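Alpha-fucosidase (Bifidobacterium bifidum, PDB 2EAB) probably releases alpha-1,2-linked L-fucose from glycans by hydrolysis, the chain being the calcium-binding glycoside hydrolase family 95 catalytic part of a longer, probably membrane-attached protein. Local coordinates at residues 602-607 and 631-636; 608-613 and 635-640. All blocks are in the same frame, centred on the assembly; numbering follows the deposited sequence.

Interaction 1: residues 602-607 and 631-636; sequences GLVGNT and SWSCAK
Val604 O is gripped by two donors from Ser633. Ser633 OG lies 2.7 Å from Val604 O and comes in from above the carbonyl plane, 47° out of it, while Ser633 N reaches the same Val604 O at 3.0 Å and lies in that plane. The hydroxyl can make its bond because OG stands anti to the carbonyl carbon of Ser633 (chi1 -64°), which sets it beside the backbone N, so both donors address one acceptor. Val604 CG1 packs against the same hydroxyl. One residue earlier, Trp632 N donates to Leu603 O over 3.3 Å, almost in line with the carbonyl. That oxygen also sits over one face of the indole, and on this face Leu603 CB rests 3.8 Å from the centroid of the six-membered ring, only 7° off its normal, a CH-pi contact. Leu603 CD1 reaches on to Trp632 CZ2 at 3.6 Å. Beyond them, Tyr532 and Lys536 of helix 525-546 touch Leu603, and Ile591 of helix 577-596 touches the indole.

Ser631 is the N-cap of helix 632-639: its OG takes a weak, long bond from Cys634 N and another from Asn606 N, at 3.3 Å, and is also hydrogen-bonded to Asn629 OD1. Its CB lies 3.6 Å from Gly605 CA, close enough that a side chain at this position would probably collide with it. Farther along, Thr607 CG2 lies against Ser633 O, beside the disulfide-bonded Cys634.

The contact therefore occupies the first turn of the helix, where amides lack carbonyl partners within the helix itself; the loop supplies Leu603 O and Val604 O to two of them, and these acceptors probably suit the partial positive charge of the helix start.

Interaction 2: residues 608-613 and 635-640; sequences TDCSAD and AKSLLK
Cys610, disulfide-bonded to Cys634, makes the first contact along 608-613, its sulfur meeting Ser637 and Leu638 on the facing segment 635-640. With SG anti to the backbone N (chi1 176°), the Cys610 sulfur comes to 3.5 Å from Ser637 OG and 3.7 Å from Leu638 CD1. The Ser637 hydroxyl is hydrogen-bonded to Cys634 O, and it lies against the sulfur in van der Waals contact.

At Ser611 it is the backbone that touches: Leu638 CD1 lies 3.5 Å from Ser611 C. The Ser611 side chain turns away and its OG accepts from Asp613 N at 3.0 Å, an ST turn that leads into the short 3-10 segment. The same leucine methyl reaches across the peptide link to Ala612, with Ala612 N 3.6 Å from Leu638 CD1 and CD2 a little farther off. An alanine in place of Leu638 would probably leave the Cys610 sulfur and the Ser611-Ala612 peptide without the methyl groups that now cover them.

Around this small surface contact, Leu638 also touches Trp615 and, like Ala612, Leu558 of strand 558-565; Ala612 meets Lys549 of strand 548-549 as well, and on the helix Ala635 and Leu639 pack on helix 577-596.

Overall arrangement
Interactions 1 and 2 take successive parts of one long loop, 602-607 and then 608-613, onto overlapping segments, 631-636 and 635-640, around helix 632-639. Their centres are about 9 Å apart. A disulfide joins them directly: Cys634 SG of interaction 1 is bonded to Cys610 SG of interaction 2 at 2.1 Å. Beside it, Thr607 CG2 packs 3.7 Å from Ser637 OG. Interaction 1 is carried mainly by hydrogen bonds at the start of the helix, interaction 2 by van der Waals packing farther along. Both contacts belong to the part of the chain assigned to the glycoside hydrolase family 95 catalytic domain, their centres about 31 and 34 Å from the centre of the chain, and away from the calcium site formed with Glu77 and Ser386.

Interaction 1: residues 602-607 and 631-636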
loop_
_atom_site.group_PDB
_atom_site.type_symbol
_atom_site.label_atom_id
_atom_site.label_comp_id
_atom_site.label_asym_id
_atom_site.label_seq_id
_atom_site.Cartn_x
_atom_site.Cartn_y
_atom_site.Cartn_z
ATOM N N GLY A 602 -1.908 -20.282 -26.037
ATOM C CA GLY A 602 -3.202 -20.953 -26.218
ATOM C C GLY A 602 -3.823 -21.405 -24.906
ATOM O O GLY A 602 -4.243 -22.557 -24.772
ATOM N N LEU A 603 -3.879 -20.489 -23.939
ATOM C CA LEU A 603 -4.327 -20.814 -22.580
ATOM C C LEU A 603 -5.710 -20.266 -22.223
ATOM O O LEU A 603 -6.317 -20.693 -21.239
ATOM C CB LEU A 603 -3.283 -20.363 -21.549
ATOM C CG LEU A 603 -1.921 -21.059 -21.659
ATOM C CD1 LEU A 603 -0.935 -20.492 -20.651
ATOM C CD2 LEU A 603 -2.040 -22.571 -21.494
ATOM N N VAL A 604 -6.213 -19.334 -23.026
ATOM C CA VAL A 604 -7.534 -18.749 -22.790
ATOM C C VAL A 604 -8.628 -19.810 -22.925
ATOM O O VAL A 604 -9.517 -19.910 -22.075
ATOM C CB VAL A 604 -7.802 -17.551 -23.741
ATOM C CG1 VAL A 604 -9.251 -17.079 -23.653
ATOM C CG2 VAL A 604 -6.857 -16.403 -23.420
ATOM N N GLY A 605 -8.553 -20.600 -23.994
ATOM C CA GLY A 605 -9.531 -21.647 -24.254
ATOM C C GLY A 605 -10.938 -21.110 -24.413
ATOM O O GLY A 605 -11.152 -20.030 -24.971
ATOM N N ASN A 606 -11.897 -21.867 -23.892
ATOM C CA ASN A 606 -13.314 -21.587 -24.085
ATOM C C ASN A 606 -14.144 -22.384 -23.084
ATOM O O ASN A 606 -13.590 -23.059 -22.213
ATOM C CB ASN A 606 -13.731 -21.921 -25.528
ATOM C CG ASN A 606 -13.478 -23.379 -25.890
ATOM O OD1 ASN A 606 -13.728 -24.288 -25.095
ATOM N ND2 ASN A 606 -12.989 -23.607 -27.105
ATOM N N THR A 607 -15.466 -22.316 -23.212
ATOM C CA THR A 607 -16.361 -23.043 -22.310
ATOM C C THR A 607 -17.054 -24.228 -22.994
ATOM O O THR A 607 -18.133 -24.654 -22.572
ATOM C CB THR A 607 -17.403 -22.107 -21.661
ATOM O OG1 THR A 607 -18.200 -21.496 -22.683
ATOM C CG2 THR A 607 -16.715 -21.023 -20.838
ATOM N N SER A 631 -9.157 -25.122 -19.386
ATOM C CA SER A 631 -8.656 -23.817 -19.801
ATOM C C SER A 631 -9.064 -22.727 -18.815
ATOM O O SER A 631 -9.977 -22.912 -17.997
ATOM C CB SER A 631 -9.161 -23.469 -21.201
ATOM O OG SER A 631 -10.565 -23.280 -21.202
ATOM N N TRP A 632 -8.401 -21.583 -18.909
ATOM C CA TRP A 632 -8.705 -20.477 -18.015
ATOM C C TRP A 632 -10.163 -20.029 -18.117
ATOM O O TRP A 632 -10.800 -19.776 -17.098
ATOM C CB TRP A 632 -7.766 -19.300 -18.254
ATOM C CG TRP A 632 -6.327 -19.606 -17.947
ATOM C CD1 TRP A 632 -5.826 -20.701 -17.285
ATOM C CD2 TRP A 632 -5.202 -18.789 -18.273
ATOM N NE1 TRP A 632 -4.459 -20.612 -17.195
ATOM C CE2 TRP A 632 -4.050 -19.445 -17.787
ATOM C CE3 TRP A 632 -5.055 -17.558 -18.930
ATOM C CZ2 TRP A 632 -2.766 -18.917 -17.949
ATOM C CZ3 TRP A 632 -3.777 -17.033 -19.088
ATOM C CH2 TRP A 632 -2.653 -17.712 -18.597
ATOM N N SER A 633 -10.696 -19.943 -19.339
ATOM C CA SER A 633 -12.104 -19.572 -19.540
ATOM C C SER A 633 -13.052 -20.578 -18.895
ATOM O O SER A 633 -14.045 -20.199 -18.270
ATOM C CB SER A 633 -12.438 -19.440 -21.028
ATOM O OG SER A 633 -11.698 -18.388 -21.623
ATOM N N CYS A 634 -12.742 -21.864 -19.049
ATOM C CA CYS A 634 -13.560 -22.913 -18.463
ATOM C C CYS A 634 -13.546 -22.821 -16.939
ATOM O O CYS A 634 -14.600 -22.751 -16.307
ATOM C CB CYS A 634 -13.088 -24.285 -18.933
ATOM S SG CYS A 634 -13.998 -25.637 -18.163
ATOM N N ALA A 635 -12.350 -22.789 -16.354
ATOM C CA ALA A 635 -12.207 -22.715 -14.900
ATOM C C ALA A 635 -12.949 -21.501 -14.335
ATOM O O ALA A 635 -13.696 -21.614 -13.362
ATOM C CB ALA A 635 -10.733 -22.679 -14.504
ATOM N N LYS A 636 -12.763 -20.347 -14.972
ATOM C CA LYS A 636 -13.389 -19.104 -14.524
ATOM C C LYS A 636 -14.916 -19.225 -14.512
ATOM O O LYS A 636 -15.576 -18.770 -13.573
ATOM C CB LYS A 636 -12.951 -17.953 -15.432
ATOM C CG LYS A 636 -13.581 -16.610 -15.125
ATOM C CD LYS A 636 -12.963 -15.528 -15.987
ATOM C CE LYS A 636 -13.774 -14.250 -15.943
ATOM N NZ LYS A 636 -15.030 -14.362 -16.728
#

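Interaction 2: residues 608-613 and 635-640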
loop_
_atom_site.group_PDB
_atom_site.type_symbol
_atom_site.label_atom_id
_atom_site.label_comp_id
_atom_site.label_asym_id
_atom_site.label_seq_id
_atom_site.Cartn_x
_atom_site.Cartn_y
_atom_site.Cartn_z
ATOM N N THR A 608 -16.425 -24.754 -24.041
ATOM C CA THR A 608 -16.943 -25.919 -24.756
ATOM C C THR A 608 -16.545 -27.190 -24.014
ATOM O O THR A 608 -15.369 -27.382 -23.695
ATOM C CB THR A 608 -16.410 -25.967 -26.203
ATOM O OG1 THR A 608 -16.693 -24.726 -26.858
ATOM C CG2 THR A 608 -17.050 -27.114 -26.990
ATOM N N ASP A 609 -17.528 -28.054 -23.748
ATOM C CA ASP A 609 -17.313 -29.285 -22.978
ATOM C C ASP A 609 -16.637 -28.962 -21.645
ATOM O O ASP A 609 -15.645 -29.584 -21.249
ATOM C CB ASP A 609 -16.517 -30.314 -23.791
ATOM C CG ASP A 609 -17.220 -30.706 -25.078
ATOM O OD1 ASP A 609 -18.445 -30.956 -25.035
ATOM O OD2 ASP A 609 -16.549 -30.756 -26.129
ATOM N N CYS A 610 -17.205 -27.973 -20.967
ATOM C CA CYS A 610 -16.647 -27.437 -19.740
ATOM C C CYS A 610 -17.512 -27.853 -18.562
ATOM O O CYS A 610 -18.694 -27.514 -18.490
ATOM C CB CYS A 610 -16.549 -25.918 -19.846
ATOM S SG CYS A 610 -15.988 -25.084 -18.361
ATOM N N SER A 611 -16.901 -28.597 -17.643
ATOM C CA SER A 611 -17.594 -29.171 -16.501
ATOM C C SER A 611 -16.622 -29.289 -15.340
ATOM O O SER A 611 -15.434 -29.526 -15.549
ATOM C CB SER A 611 -18.109 -30.565 -16.865
ATOM O OG SER A 611 -18.572 -31.258 -15.720
ATOM N N ALA A 612 -17.134 -29.150 -14.121
ATOM C CA ALA A 612 -16.322 -29.370 -12.926
ATOM C C ALA A 612 -15.806 -30.807 -12.861
ATOM O O ALA A 612 -14.803 -31.078 -12.199
ATOM C CB ALA A 612 -17.100 -29.016 -11.672
ATOM N N ASP A 613 -16.483 -31.716 -13.565
ATOM C CA ASP A 613 -16.031 -33.101 -13.690
ATOM C C ASP A 613 -14.678 -33.217 -14.402
ATOM O O ASP A 613 -13.990 -34.231 -14.261
ATOM C CB ASP A 613 -17.073 -33.949 -14.431
ATOM C CG ASP A 613 -18.314 -34.221 -13.600
ATOM O OD1 ASP A 613 -18.262 -34.094 -12.359
ATOM O OD2 ASP A 613 -19.351 -34.584 -14.197
ATOM N N ALA A 635 -12.350 -22.789 -16.354
ATOM C CA ALA A 635 -12.207 -22.715 -14.900
ATOM C C ALA A 635 -12.949 -21.501 -14.335
ATOM O O ALA A 635 -13.696 -21.614 -13.362
ATOM C CB ALA A 635 -10.733 -22.679 -14.504
ATOM N N LYS A 636 -12.763 -20.347 -14.972
ATOM C CA LYS A 636 -13.389 -19.104 -14.524
ATOM C C LYS A 636 -14.916 -19.225 -14.512
ATOM O O LYS A 636 -15.576 -18.770 -13.573
ATOM C CB LYS A 636 -12.951 -17.953 -15.432
ATOM C CG LYS A 636 -13.581 -16.610 -15.125
ATOM C CD LYS A 636 -12.963 -15.528 -15.987
ATOM C CE LYS A 636 -13.774 -14.250 -15.943
ATOM N NZ LYS A 636 -15.030 -14.362 -16.728
ATOM N N SER A 637 -15.466 -19.856 -15.550
ATOM C CA SER A 637 -16.915 -19.997 -15.704
ATOM C C SER A 637 -17.543 -20.936 -14.674
ATOM O O SER A 637 -18.757 -20.907 -14.470
ATOM C CB SER A 637 -17.262 -20.483 -17.118
ATOM O OG SER A 637 -17.030 -21.874 -17.265
ATOM N N LEU A 638 -16.723 -21.771 -14.039
ATOM C CA LEU A 638 -17.223 -22.789 -13.117
ATOM C C LEU A 638 -17.197 -22.376 -11.653
ATOM O O LEU A 638 -17.732 -23.088 -10.801
ATOM C CB LEU A 638 -16.455 -24.096 -13.299
ATOM C CG LEU A 638 -16.648 -24.817 -14.633
ATOM C CD1 LEU A 638 -15.633 -25.938 -14.754
ATOM C CD2 LEU A 638 -18.070 -25.347 -14.792
ATOM N N LEU A 639 -16.578 -21.237 -11.355
ATOM C CA LEU A 639 -16.451 -20.793 -9.968
ATOM C C LEU A 639 -17.772 -20.300 -9.392
ATOM O O LEU A 639 -18.068 -20.540 -8.216
ATOM C CB LEU A 639 -15.363 -19.725 -9.836
ATOM C CG LEU A 639 -13.929 -20.215 -10.063
ATOM C CD1 LEU A 639 -13.001 -19.037 -10.274
ATOM C CD2 LEU A 639 -13.437 -21.080 -8.903
ATOM N N LYS A 640 -18.561 -19.616 -10.222
ATOM C CA LYS A 640 -19.834 -19.029 -9.785
ATOM C C LYS A 640 -19.675 -18.372 -8.409
ATOM O O LYS A 640 -20.362 -18.734 -7.446
ATOM C CB LYS A 640 -20.942 -20.087 -9.777
ATOM C CG LYS A 640 -21.341 -20.566 -11.172
ATOM C CD LYS A 640 -22.306 -21.749 -11.135
ATOM C CE LYS A 640 -23.556 -21.489 -10.309
ATOM N NZ LYS A 640 -24.260 -22.774 -10.001
#